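Local coordinates for protein LbaCas13a H328A (C2c2) (Lachnospiraceae bacterium NK4A179, PDB 5WLH) that is an RNA-guided CRISPR nuclease that binds a CRISPR RNA, here as its precursor, and uses the guide to find and cleave RNA, at residues 1177-1180 and 1185-1188; 1246-1251 and 1263-1268; 1170-1175 and 1213-1218; 1041-1046 and 1107-1112; 35-40 and 55-60. One frame throughout, in Å; residues are numbered along the deposited sequence.

Contact 1. Residues 1177-1180 and 1185-1188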
# COMPACT_ATOMS: atom_id res chain seq x y z
N CYS A 1177 12.13 -16.84 16.01
CA CYS A 1177 10.75 -16.88 15.54
C CYS A 1177 9.78 -16.96 16.70
O CYS A 1177 8.67 -16.41 16.62
CB CYS A 1177 10.54 -18.05 14.58
SG CYS A 1177 11.38 -17.84 13.02
N ALA A 1178 10.17 -17.62 17.79
CA ALA A 1178 9.27 -17.69 18.93
C ALA A 1178 8.96 -16.31 19.48
O ALA A 1178 7.90 -16.10 20.06
CB ALA A 1178 9.84 -18.60 20.02
N MET A 1179 9.89 -15.35 19.34
CA MET A 1179 9.59 -14.02 19.84
C MET A 1179 8.39 -13.40 19.14
O MET A 1179 7.73 -12.53 19.70
CB MET A 1179 10.79 -13.09 19.67
CG MET A 1179 11.95 -13.44 20.56
SD MET A 1179 13.18 -12.09 20.52
CE MET A 1179 14.04 -12.48 19.02
N TYR A 1180 8.12 -13.81 17.90
CA TYR A 1180 7.15 -13.12 17.07
C TYR A 1180 5.88 -13.92 16.80
O TYR A 1180 4.99 -13.41 16.11
CB TYR A 1180 7.79 -12.75 15.73
CG TYR A 1180 8.99 -11.86 15.93
CD1 TYR A 1180 8.83 -10.51 16.17
CD2 TYR A 1180 10.28 -12.38 15.88
CE1 TYR A 1180 9.93 -9.68 16.34
CE2 TYR A 1180 11.39 -11.55 16.06
CZ TYR A 1180 11.21 -10.20 16.29
OH TYR A 1180 12.30 -9.39 16.49
N PRO A 1185 6.36 -21.64 22.07
CA PRO A 1185 7.12 -21.54 23.33
C PRO A 1185 8.54 -21.04 23.14
O PRO A 1185 9.19 -21.32 22.13
CB PRO A 1185 7.13 -22.99 23.83
CG PRO A 1185 5.89 -23.60 23.25
CD PRO A 1185 5.75 -22.97 21.89
N LEU A 1186 9.05 -20.36 24.17
CA LEU A 1186 10.43 -19.94 24.20
C LEU A 1186 11.11 -20.61 25.40
O LEU A 1186 10.48 -20.77 26.46
CB LEU A 1186 10.53 -18.42 24.30
CG LEU A 1186 11.81 -17.79 23.76
CD1 LEU A 1186 11.50 -16.48 23.05
CD2 LEU A 1186 12.80 -17.58 24.90
N TYR A 1187 12.34 -21.05 25.20
CA TYR A 1187 13.13 -21.71 26.24
C TYR A 1187 14.08 -20.69 26.83
O TYR A 1187 14.75 -19.97 26.09
CB TYR A 1187 13.93 -22.88 25.67
CG TYR A 1187 13.05 -23.94 25.07
CD1 TYR A 1187 12.58 -23.82 23.77
CD2 TYR A 1187 12.66 -25.05 25.81
CE1 TYR A 1187 11.77 -24.77 23.21
CE2 TYR A 1187 11.84 -26.02 25.26
CZ TYR A 1187 11.38 -25.86 23.96
OH TYR A 1187 10.55 -26.79 23.39
N TYR A 1188 14.13 -20.61 28.16
CA TYR A 1188 14.94 -19.57 28.77
C TYR A 1188 15.20 -19.94 30.22
O TYR A 1188 14.58 -20.87 30.76
CB TYR A 1188 14.27 -18.20 28.70
CG TYR A 1188 12.94 -18.14 29.41
CD1 TYR A 1188 11.78 -18.60 28.80
CD2 TYR A 1188 12.86 -17.62 30.69
CE1 TYR A 1188 10.57 -18.55 29.46
CE2 TYR A 1188 11.66 -17.54 31.35
CZ TYR A 1188 10.51 -18.02 30.73
OH TYR A 1188 9.31 -17.96 31.40

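Contact 2. Residues 1246-1251 and 1263-1268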
# COMPACT_ATOMS: atom_id res chain seq x y z
N ARG A 1246 6.43 2.78 18.43
CA ARG A 1246 5.56 1.67 18.11
C ARG A 1246 4.45 1.53 19.14
O ARG A 1246 3.26 1.40 18.80
CB ARG A 1246 6.40 0.39 18.04
CG ARG A 1246 5.64 -0.86 17.64
CD ARG A 1246 5.31 -1.75 18.82
NE ARG A 1246 4.35 -2.78 18.42
CZ ARG A 1246 4.68 -3.93 17.85
NH1 ARG A 1246 5.96 -4.21 17.62
NH2 ARG A 1246 3.74 -4.80 17.52
N ASN A 1247 4.82 1.58 20.42
CA ASN A 1247 3.82 1.43 21.47
C ASN A 1247 2.86 2.60 21.47
O ASN A 1247 1.65 2.42 21.67
CB ASN A 1247 4.50 1.31 22.83
CG ASN A 1247 5.17 -0.03 23.04
OD1 ASN A 1247 4.86 -1.02 22.37
ND2 ASN A 1247 6.09 -0.08 23.99
N TYR A 1248 3.38 3.82 21.26
CA TYR A 1248 2.52 4.99 21.22
C TYR A 1248 1.42 4.80 20.20
O TYR A 1248 0.24 5.03 20.48
CB TYR A 1248 3.36 6.22 20.90
CG TYR A 1248 2.61 7.52 20.98
CD1 TYR A 1248 2.54 8.23 22.16
CD2 TYR A 1248 1.95 8.03 19.87
CE1 TYR A 1248 1.85 9.42 22.24
CE2 TYR A 1248 1.26 9.21 19.93
CZ TYR A 1248 1.21 9.90 21.13
OH TYR A 1248 0.51 11.09 21.20
N ILE A 1249 1.79 4.36 19.00
CA ILE A 1249 0.80 4.15 17.94
C ILE A 1249 -0.13 3.01 18.30
O ILE A 1249 -1.36 3.15 18.31
CB ILE A 1249 1.52 3.87 16.61
CG1 ILE A 1249 2.32 5.10 16.16
CG2 ILE A 1249 0.51 3.45 15.55
CD1 ILE A 1249 3.39 4.73 15.14
N GLU A 1250 0.44 1.83 18.58
CA GLU A 1250 -0.40 0.65 18.69
C GLU A 1250 -1.28 0.68 19.93
O GLU A 1250 -2.33 0.04 19.97
CB GLU A 1250 0.43 -0.63 18.67
CG GLU A 1250 -0.48 -1.85 18.50
CD GLU A 1250 0.24 -3.06 17.96
OE1 GLU A 1250 1.47 -2.99 17.80
OE2 GLU A 1250 -0.44 -4.07 17.68
N HIS A 1251 -0.85 1.39 20.97
CA HIS A 1251 -1.67 1.56 22.15
C HIS A 1251 -2.58 2.77 22.07
O HIS A 1251 -3.21 3.11 23.07
CB HIS A 1251 -0.80 1.67 23.40
CG HIS A 1251 0.11 0.50 23.58
ND1 HIS A 1251 1.29 0.58 24.29
CD2 HIS A 1251 0.02 -0.77 23.12
CE1 HIS A 1251 1.88 -0.60 24.27
NE2 HIS A 1251 1.13 -1.44 23.57
N LEU A 1263 0.77 14.53 11.88
CA LEU A 1263 1.94 14.91 11.09
C LEU A 1263 3.22 14.63 11.84
O LEU A 1263 4.23 14.25 11.24
CB LEU A 1263 1.87 16.39 10.72
CG LEU A 1263 1.01 16.68 9.50
CD1 LEU A 1263 0.93 18.18 9.34
CD2 LEU A 1263 1.59 16.05 8.24
N GLY A 1264 3.22 14.84 13.16
CA GLY A 1264 4.43 14.59 13.93
C GLY A 1264 4.76 13.11 14.01
O GLY A 1264 5.93 12.73 14.02
N ILE A 1265 3.73 12.26 14.10
CA ILE A 1265 3.97 10.82 14.13
C ILE A 1265 4.46 10.35 12.77
O ILE A 1265 5.46 9.63 12.68
CB ILE A 1265 2.70 10.08 14.56
CG1 ILE A 1265 2.36 10.41 16.02
CG2 ILE A 1265 2.90 8.55 14.42
CD1 ILE A 1265 0.86 10.27 16.35
N TYR A 1266 3.77 10.76 11.70
CA TYR A 1266 4.23 10.43 10.36
C TYR A 1266 5.64 10.96 10.14
O TYR A 1266 6.48 10.31 9.50
CB TYR A 1266 3.26 10.98 9.32
CG TYR A 1266 2.13 10.01 9.02
CD1 TYR A 1266 1.10 9.82 9.92
CD2 TYR A 1266 2.14 9.26 7.84
CE1 TYR A 1266 0.07 8.91 9.66
CE2 TYR A 1266 1.13 8.35 7.56
CZ TYR A 1266 0.12 8.17 8.48
OH TYR A 1266 -0.88 7.25 8.21
N SER A 1267 5.94 12.15 10.69
CA SER A 1267 7.29 12.69 10.56
C SER A 1267 8.30 11.79 11.23
O SER A 1267 9.40 11.58 10.69
CB SER A 1267 7.38 14.09 11.19
OG SER A 1267 6.61 15.03 10.49
N GLU A 1268 7.97 11.26 12.41
CA GLU A 1268 8.96 10.44 13.10
C GLU A 1268 9.10 9.08 12.44
O GLU A 1268 10.21 8.52 12.42
CB GLU A 1268 8.61 10.30 14.58
CG GLU A 1268 9.72 9.54 15.31
CD GLU A 1268 9.49 9.44 16.80
OE1 GLU A 1268 10.33 8.79 17.46
OE2 GLU A 1268 8.48 9.98 17.30

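Contact 3. Residues 1170-1175 and 1213-1218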
# COMPACT_ATOMS: atom_id res chain seq x y z
N GLY A 1170 19.40 -25.80 15.47
CA GLY A 1170 19.10 -24.47 14.93
C GLY A 1170 18.40 -23.60 15.96
O GLY A 1170 17.50 -22.81 15.60
N ALA A 1171 18.80 -23.71 17.22
CA ALA A 1171 18.07 -23.12 18.33
C ALA A 1171 17.88 -21.63 18.16
O ALA A 1171 16.79 -21.11 18.42
CB ALA A 1171 18.80 -23.39 19.65
N ILE A 1172 18.94 -20.91 17.75
CA ILE A 1172 18.83 -19.46 17.63
C ILE A 1172 17.70 -19.09 16.68
O ILE A 1172 16.96 -18.15 16.93
CB ILE A 1172 20.16 -18.83 17.18
CG1 ILE A 1172 20.00 -17.30 16.99
CG2 ILE A 1172 20.65 -19.43 15.92
CD1 ILE A 1172 19.74 -16.56 18.24
N LEU A 1173 17.53 -19.87 15.61
CA LEU A 1173 16.48 -19.55 14.64
C LEU A 1173 15.10 -19.81 15.23
O LEU A 1173 14.19 -19.00 15.07
CB LEU A 1173 16.67 -20.36 13.37
CG LEU A 1173 18.01 -20.23 12.67
CD1 LEU A 1173 18.06 -21.17 11.46
CD2 LEU A 1173 18.27 -18.77 12.27
N TYR A 1174 14.94 -20.95 15.91
CA TYR A 1174 13.70 -21.23 16.61
C TYR A 1174 13.37 -20.10 17.57
O TYR A 1174 12.25 -19.59 17.60
CB TYR A 1174 13.83 -22.57 17.37
CG TYR A 1174 12.62 -22.83 18.24
CD1 TYR A 1174 12.52 -22.30 19.52
CD2 TYR A 1174 11.56 -23.58 17.75
CE1 TYR A 1174 11.38 -22.50 20.29
CE2 TYR A 1174 10.41 -23.80 18.52
CZ TYR A 1174 10.34 -23.26 19.78
OH TYR A 1174 9.20 -23.45 20.53
N GLN A 1175 14.36 -19.69 18.38
CA GLN A 1175 14.10 -18.72 19.43
C GLN A 1175 13.78 -17.35 18.87
O GLN A 1175 12.98 -16.61 19.46
CB GLN A 1175 15.29 -18.67 20.39
CG GLN A 1175 15.48 -20.04 21.12
CD GLN A 1175 14.69 -20.09 22.40
OE1 GLN A 1175 13.55 -20.55 22.42
NE2 GLN A 1175 15.25 -19.56 23.46
N TYR A 1213 16.46 -12.68 25.83
CA TYR A 1213 17.65 -12.17 26.51
C TYR A 1213 18.16 -13.17 27.55
O TYR A 1213 19.36 -13.39 27.66
CB TYR A 1213 17.34 -10.83 27.15
CG TYR A 1213 17.58 -9.64 26.24
CD1 TYR A 1213 16.66 -9.28 25.25
CD2 TYR A 1213 18.74 -8.87 26.36
CE1 TYR A 1213 16.88 -8.19 24.41
CE2 TYR A 1213 18.97 -7.78 25.52
CZ TYR A 1213 18.04 -7.44 24.55
OH TYR A 1213 18.27 -6.37 23.72
N ARG A 1214 17.25 -13.81 28.30
CA ARG A 1214 17.66 -14.78 29.30
C ARG A 1214 18.08 -16.11 28.68
O ARG A 1214 18.86 -16.85 29.29
CB ARG A 1214 16.54 -15.00 30.33
CG ARG A 1214 16.09 -13.68 30.94
CD ARG A 1214 16.62 -13.46 32.35
NE ARG A 1214 16.74 -14.69 33.12
CZ ARG A 1214 17.84 -15.08 33.76
NH1 ARG A 1214 18.95 -14.35 33.72
NH2 ARG A 1214 17.83 -16.21 34.44
N TYR A 1215 17.60 -16.41 27.47
CA TYR A 1215 18.16 -17.52 26.70
C TYR A 1215 19.58 -17.21 26.25
O TYR A 1215 20.49 -18.02 26.44
CB TYR A 1215 17.26 -17.80 25.49
CG TYR A 1215 17.98 -18.41 24.31
CD1 TYR A 1215 18.50 -19.70 24.37
CD2 TYR A 1215 18.10 -17.72 23.11
CE1 TYR A 1215 19.13 -20.26 23.30
CE2 TYR A 1215 18.73 -18.27 22.03
CZ TYR A 1215 19.25 -19.54 22.12
OH TYR A 1215 19.88 -20.09 21.04
N ALA A 1216 19.77 -16.05 25.64
CA ALA A 1216 21.08 -15.71 25.09
C ALA A 1216 22.08 -15.34 26.17
O ALA A 1216 23.27 -15.27 25.88
CB ALA A 1216 20.93 -14.55 24.11
N LYS A 1217 21.61 -15.11 27.39
CA LYS A 1217 22.38 -14.41 28.42
C LYS A 1217 23.68 -15.10 28.75
O LYS A 1217 24.62 -14.46 29.23
CB LYS A 1217 21.53 -14.28 29.67
CG LYS A 1217 21.88 -13.13 30.53
CD LYS A 1217 20.64 -12.45 31.00
CE LYS A 1217 20.83 -11.97 32.39
NZ LYS A 1217 22.07 -11.15 32.42
N SER A 1218 23.76 -16.40 28.51
CA SER A 1218 24.98 -17.16 28.73
C SER A 1218 26.08 -16.79 27.75
O SER A 1218 27.27 -16.98 28.06
CB SER A 1218 24.64 -18.64 28.63
OG SER A 1218 23.62 -18.83 27.66

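Contact 4. Residues 1041-1046 and 1107-1112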
# COMPACT_ATOMS: atom_id res chain seq x y z
N ILE A 1041 -24.06 9.45 15.97
CA ILE A 1041 -23.61 9.71 17.34
C ILE A 1041 -23.24 8.40 18.03
O ILE A 1041 -22.20 8.31 18.68
CB ILE A 1041 -24.70 10.47 18.12
CG1 ILE A 1041 -24.89 11.87 17.53
CG2 ILE A 1041 -24.34 10.54 19.60
CD1 ILE A 1041 -23.84 12.85 17.92
N ILE A 1042 -24.08 7.38 17.89
CA ILE A 1042 -23.79 6.12 18.57
C ILE A 1042 -22.57 5.45 17.94
O ILE A 1042 -21.71 4.92 18.65
CB ILE A 1042 -25.03 5.19 18.57
CG1 ILE A 1042 -26.01 5.61 19.67
CG2 ILE A 1042 -24.63 3.76 18.89
CD1 ILE A 1042 -26.75 6.86 19.41
N LEU A 1043 -22.46 5.48 16.61
CA LEU A 1043 -21.29 4.90 15.96
C LEU A 1043 -20.01 5.61 16.39
O LEU A 1043 -18.96 4.99 16.56
CB LEU A 1043 -21.45 4.94 14.44
CG LEU A 1043 -22.47 3.97 13.84
CD1 LEU A 1043 -22.62 4.25 12.36
CD2 LEU A 1043 -22.08 2.50 14.07
N SER A 1044 -20.08 6.93 16.56
CA SER A 1044 -18.90 7.66 17.04
C SER A 1044 -18.58 7.30 18.49
O SER A 1044 -17.41 7.29 18.89
CB SER A 1044 -19.11 9.16 16.86
OG SER A 1044 -19.76 9.71 17.99
N LYS A 1045 -19.60 6.97 19.28
CA LYS A 1045 -19.38 6.56 20.67
C LYS A 1045 -18.76 5.17 20.75
O LYS A 1045 -17.90 4.92 21.59
CB LYS A 1045 -20.71 6.61 21.43
CG LYS A 1045 -20.73 5.84 22.76
CD LYS A 1045 -20.33 6.73 23.92
CE LYS A 1045 -21.07 6.36 25.22
NZ LYS A 1045 -21.61 4.96 25.24
N LEU A 1046 -19.20 4.25 19.90
CA LEU A 1046 -18.68 2.88 19.99
C LEU A 1046 -17.30 2.77 19.37
O LEU A 1046 -16.42 2.08 19.91
CB LEU A 1046 -19.63 1.91 19.29
CG LEU A 1046 -21.06 1.79 19.82
CD1 LEU A 1046 -21.86 0.82 18.96
CD2 LEU A 1046 -21.02 1.34 21.25
N ASP A 1107 -20.22 14.34 8.61
CA ASP A 1107 -18.84 14.80 8.51
C ASP A 1107 -18.01 14.24 9.65
O ASP A 1107 -16.83 13.90 9.46
CB ASP A 1107 -18.79 16.34 8.50
CG ASP A 1107 -19.36 16.97 9.78
OD1 ASP A 1107 -20.24 16.37 10.44
OD2 ASP A 1107 -18.91 18.09 10.12
N LEU A 1108 -18.62 14.11 10.83
CA LEU A 1108 -17.96 13.45 11.96
C LEU A 1108 -17.49 12.05 11.61
O LEU A 1108 -16.35 11.66 11.91
CB LEU A 1108 -18.92 13.38 13.15
CG LEU A 1108 -19.04 14.52 14.16
CD1 LEU A 1108 -19.88 14.02 15.32
CD2 LEU A 1108 -17.67 14.98 14.63
N MET A 1109 -18.38 11.26 11.01
CA MET A 1109 -18.03 9.91 10.58
C MET A 1109 -16.88 9.95 9.59
O MET A 1109 -15.98 9.11 9.64
CB MET A 1109 -19.24 9.23 9.94
CG MET A 1109 -20.44 9.20 10.83
SD MET A 1109 -20.05 8.32 12.35
CE MET A 1109 -19.80 6.68 11.70
N ASP A 1110 -16.92 10.92 8.67
CA ASP A 1110 -15.84 11.09 7.70
C ASP A 1110 -14.51 11.34 8.39
O ASP A 1110 -13.52 10.66 8.11
CB ASP A 1110 -16.18 12.25 6.75
CG ASP A 1110 -15.54 12.11 5.38
OD1 ASP A 1110 -14.78 11.15 5.15
OD2 ASP A 1110 -15.80 12.98 4.53
N TYR A 1111 -14.47 12.29 9.33
CA TYR A 1111 -13.21 12.56 10.02
C TYR A 1111 -12.75 11.35 10.81
O TYR A 1111 -11.55 11.07 10.88
CB TYR A 1111 -13.36 13.77 10.94
CG TYR A 1111 -13.76 15.01 10.19
CD1 TYR A 1111 -13.15 15.35 8.99
CD2 TYR A 1111 -14.78 15.82 10.66
CE1 TYR A 1111 -13.53 16.48 8.29
CE2 TYR A 1111 -15.18 16.96 9.96
CZ TYR A 1111 -14.55 17.28 8.79
OH TYR A 1111 -14.93 18.40 8.10
N SER A 1112 -13.68 10.62 11.44
CA SER A 1112 -13.28 9.43 12.20
C SER A 1112 -12.65 8.39 11.29
O SER A 1112 -11.64 7.77 11.65
CB SER A 1112 -14.48 8.83 12.93
OG SER A 1112 -15.08 9.79 13.75

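Contact 5. Residues 35-40 and 55-60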
# COMPACT_ATOMS: atom_id res chain seq x y z
N GLY A 35 14.38 -16.78 -16.27
CA GLY A 35 13.33 -15.81 -16.50
C GLY A 35 12.57 -16.20 -17.76
O GLY A 35 13.17 -16.44 -18.81
N ILE A 36 11.25 -16.29 -17.64
CA ILE A 36 10.40 -16.66 -18.77
C ILE A 36 9.47 -15.53 -19.12
O ILE A 36 9.11 -14.69 -18.29
CB ILE A 36 9.58 -17.94 -18.50
CG1 ILE A 36 8.62 -17.72 -17.32
CG2 ILE A 36 10.50 -19.09 -18.29
CD1 ILE A 36 7.42 -18.69 -17.30
N LEU A 37 9.08 -15.50 -20.39
CA LEU A 37 7.96 -14.71 -20.87
C LEU A 37 6.78 -15.62 -21.10
O LEU A 37 6.93 -16.73 -21.63
CB LEU A 37 8.29 -14.01 -22.20
CG LEU A 37 9.20 -12.79 -22.22
CD1 LEU A 37 9.14 -12.19 -23.64
CD2 LEU A 37 8.70 -11.79 -21.20
N TYR A 38 5.60 -15.17 -20.69
CA TYR A 38 4.41 -15.96 -20.94
C TYR A 38 3.22 -15.07 -21.25
O TYR A 38 3.08 -13.97 -20.71
CB TYR A 38 4.08 -16.89 -19.78
CG TYR A 38 3.71 -16.24 -18.45
CD1 TYR A 38 4.68 -15.74 -17.61
CD2 TYR A 38 2.38 -16.22 -18.01
CE1 TYR A 38 4.34 -15.19 -16.36
CE2 TYR A 38 2.03 -15.69 -16.78
CZ TYR A 38 3.02 -15.17 -15.96
OH TYR A 38 2.67 -14.64 -14.74
N ASN A 39 2.38 -15.58 -22.13
CA ASN A 39 1.15 -14.90 -22.52
C ASN A 39 0.06 -15.19 -21.51
O ASN A 39 -0.08 -16.32 -21.03
CB ASN A 39 0.74 -15.34 -23.92
CG ASN A 39 1.91 -15.33 -24.89
OD1 ASN A 39 2.39 -14.25 -25.27
ND2 ASN A 39 2.40 -16.52 -25.27
N ASP A 40 -0.71 -14.16 -21.17
CA ASP A 40 -1.69 -14.28 -20.11
C ASP A 40 -2.95 -13.50 -20.47
O ASP A 40 -2.84 -12.33 -20.86
CB ASP A 40 -1.10 -13.76 -18.80
CG ASP A 40 -2.00 -14.04 -17.61
OD1 ASP A 40 -2.37 -15.21 -17.42
OD2 ASP A 40 -2.34 -13.08 -16.88
N ASP A 55 12.84 -14.92 -28.01
CA ASP A 55 13.70 -14.10 -28.87
C ASP A 55 12.89 -13.39 -29.93
O ASP A 55 13.00 -12.17 -30.09
CB ASP A 55 14.78 -14.97 -29.51
CG ASP A 55 15.86 -15.38 -28.55
OD1 ASP A 55 15.86 -14.86 -27.40
OD2 ASP A 55 16.70 -16.22 -28.92
N ARG A 56 12.06 -14.14 -30.67
CA ARG A 56 11.29 -13.56 -31.76
C ARG A 56 10.25 -12.57 -31.25
O ARG A 56 9.95 -11.58 -31.92
CB ARG A 56 10.60 -14.66 -32.57
CG ARG A 56 9.62 -14.15 -33.63
CD ARG A 56 8.21 -14.73 -33.46
NE ARG A 56 7.39 -13.98 -32.49
CZ ARG A 56 6.51 -13.04 -32.82
NH1 ARG A 56 6.33 -12.72 -34.10
NH2 ARG A 56 5.81 -12.42 -31.88
N TYR A 57 9.68 -12.84 -30.07
CA TYR A 57 8.72 -11.92 -29.50
C TYR A 57 9.37 -10.57 -29.22
O TYR A 57 8.80 -9.51 -29.52
CB TYR A 57 8.12 -12.51 -28.22
CG TYR A 57 7.29 -11.53 -27.46
CD1 TYR A 57 5.96 -11.33 -27.77
CD2 TYR A 57 7.85 -10.75 -26.46
CE1 TYR A 57 5.20 -10.41 -27.08
CE2 TYR A 57 7.11 -9.84 -25.77
CZ TYR A 57 5.78 -9.67 -26.09
OH TYR A 57 5.05 -8.74 -25.39
N ILE A 58 10.56 -10.58 -28.62
CA ILE A 58 11.27 -9.33 -28.35
C ILE A 58 11.59 -8.62 -29.67
O ILE A 58 11.26 -7.45 -29.85
CB ILE A 58 12.53 -9.59 -27.52
CG1 ILE A 58 12.13 -10.12 -26.13
CG2 ILE A 58 13.38 -8.33 -27.40
CD1 ILE A 58 11.24 -9.14 -25.36
N GLU A 59 12.19 -9.36 -30.61
CA GLU A 59 12.47 -8.81 -31.94
C GLU A 59 11.25 -8.14 -32.54
O GLU A 59 11.31 -7.00 -33.01
CB GLU A 59 12.97 -9.91 -32.89
CG GLU A 59 14.32 -10.51 -32.58
CD GLU A 59 14.69 -11.64 -33.55
OE1 GLU A 59 14.98 -11.35 -34.73
OE2 GLU A 59 14.69 -12.83 -33.12
N SER A 60 10.11 -8.84 -32.54
CA SER A 60 8.91 -8.31 -33.17
C SER A 60 8.43 -7.04 -32.47
O SER A 60 7.99 -6.09 -33.13
CB SER A 60 7.80 -9.36 -33.17
OG SER A 60 6.54 -8.73 -33.07

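Contact 1. Residues 1177-1180 and 1185-1188
Ala1178 and Leu1186 bring their alpha carbons to 5.8 Å of each other, where helix 1171-1180 passes the extended chain leading into strand 1187-1189. Only four residues separate the two segments, and the chain doubles back at once onto the helix before it. The CB of Ala1178 points at the returning chain and rests against the carbonyl oxygen of Pro1185 at 3.5 Å, an oxygen that also accepts a hydrogen bond from the hydroxyl of Tyr1174, one turn earlier in the helix. The short link thus joins helix 1171-1180 to a strand that pairs antiparallel with 1196-1198, probably within the second HEPN domain, as in Cas13a relatives. Leu1186 supplies the apolar half. One branch, CD1, reaches both helix residues, lying 4.1 Å from Ala1178 CB and 4.0 Å from Met1179 CG. Met1179 starts away from the returning chain, yet its CG lies beside the backbone N (chi1 -69°), which keeps that methylene in touch with CD1 as the two side chains pass at a slant. Further along, Met1179 also packs on Ile1209 and Phe1212 of helix 1205-1216.

Contact 2. Residues 1246-1251 and 1263-1268
Ile1265 makes every apolar touch between residues 1246-1251 and 1263-1268, using both of its branches. Its CD1 comes up to the edge of the Tyr1248 ring, near the ring plane and 3.8 Å from CE2, the two side chains set roughly perpendicular. Its CG2 fits against Ile1249, 3.9 Å from CG1 and just as far from CD1, the two isoleucines lying alongside each other and pointing opposite ways. Tyr1248 places its ring with CG opposite the backbone N (chi1 -174°). Residues 1246-1251 spell R-X4-H, the HEPN nuclease signature, so Arg1246 and His1251 are probably the residues that one HEPN domain contributes to the shared nuclease site, as in relatives. Charged bonds hold the arginine in place. Its NE and NH2 approach Glu1250 side-on and close on a single oxygen, OE1, at 3.0 and 2.9 Å, with that oxygen close to the guanidinium plane. Glu1250 OE2 is hydrogen-bonded in turn to the hydroxyl of Tyr1127, while Arg1246 NH1 pairs with Glu1130. Among the other polar links, Tyr1248 OH shares a hydrogen bond with Asp1259, and its ring has a cation-pi partner in Arg1260. Along the second helix, Leu1263 O takes two hydrogen bonds from Ser1267, from opposite faces of its carbonyl plane: one from the backbone N, the other from OG at 2.6 Å.

Contact 3. Residues 1170-1175 and 1213-1218
Tyr1215 and Gln1175 form a buried ring-and-amide contact between the start of helix 1171-1180 and the later part of helix 1205-1216. The glutamine folds over one face of the ring. Its CG sits 3.9 Å from the ring centroid, only 15° off the normal, a CH-pi contact, and NE2 stands 3.1 Å from Tyr1215 CG over the same ring. With amide and ring planes 86° apart, the amide is upright on the ring, not stacked flat. The bend at chi2 (-89°) brings NE2 back over the ring, where it is also hydrogen-bonded to the carbonyl of Tyr1187. The ring runs on into the first turn of the other helix: its OH lies 3.7 Å from Ala1171 CB and 3.5 Å from Ile1172 N, and is satisfied by the carbonyl of Thr1154. Ile1172 CD1 borders the ring edge, 4.3 Å from CE2. A leucine in place of this tyrosine would probably leave Thr1154 O without its hydroxyl partner, and Gln1175 CG and NE2 without the aromatic face they rest on. Leu1158 of strand 1157-1160 touches Ala1171, Gln1175 and Tyr1215 alike, while Ile1172 and Leu1173 pack against helix 1106-1145.

Contact 4. Residues 1041-1046 and 1107-1112
Met1109 reaches Leu1043 with its terminal methyl alone. From CB the chain leaves along the flank of helix 1106-1145, and CG, beside the backbone N (chi1 -55°), begins the turn toward helix 1039-1047. Bends at chi2 (-60°) and chi3 (-66°) curl it round. SD comes 4.4 Å from the backbone N of Ser1044, a loose approach. CE then settles on Leu1043, 3.6 Å from CB and 3.8 Å from CD1. Beside this side chain the backbones draw near, with the alpha carbons of Ser1044 and Met1109 only 6.9 Å apart. Serines line this approach from both helices and turn their hydroxyls back on their own turns: Ser1044 OG bonds to Ile1041 O at 2.9 Å, and Ser1112 OG likewise to Leu1108 O. Small residues such as these serines let two helix backbones come close, and this helix-helix packing joins helix 1039-1047 to the N-terminal end of the long helix 1106-1145.

Contact 5. Residues 35-40 and 55-60
Leu37 carries all the apolar contact between residues 35-40 and 55-60 through one methyl, CD1. That methyl lies 3.4 Å from CD2 and 3.8 Å from CE2 of Tyr57, tight packing that meets the ring obliquely. It also touches the end of Ile58, CD1 to CD1, at 4.1 Å. Tyr57 extends its ring to the strand because CG lies opposite the backbone N (chi1 171°). Strand 33-39 pairs antiparallel with 22-28 in a two-stranded hairpin, and helix 51-64 packs on it through Leu37; Ile243 of helix 233-244 joins the same apolar cluster, packing on both Leu37 and Ile58. The polar bonds go to other parts of the chain. The Tyr57 hydroxyl has a weak hydrogen bond with Asn21 N, just ahead of the hairpin, while backbone bonds tie Leu37 to Lys49 and Asn39 to Ser47.

In the fold
All five contacts are largely buried, though Pro1185 in contact 1 and Met1109 in contact 4 are partly exposed; contact 2 lies nearest the chain centre (18 Å) and contact 3 farthest (34 Å). Contacts 1 and 3 share helix 1171-1180 and interlock through hydrogen bonds from it to the 1185-1188 chain. Helix 1106-1145 links four: contact 4 lies on its first turns, and side chains of contacts 1, 2 and 3 pack along later ones. Contact 5 belongs to the N-terminal hairpin. Contacts 2 and 5 set aliphatic carbon against a tyrosine, contact 4 a methionine methyl against a leucine, contact 1 apolar groups beside a carbonyl, contact 3 an amide over a ring; contact 2 alone includes an R-X4-H sequence.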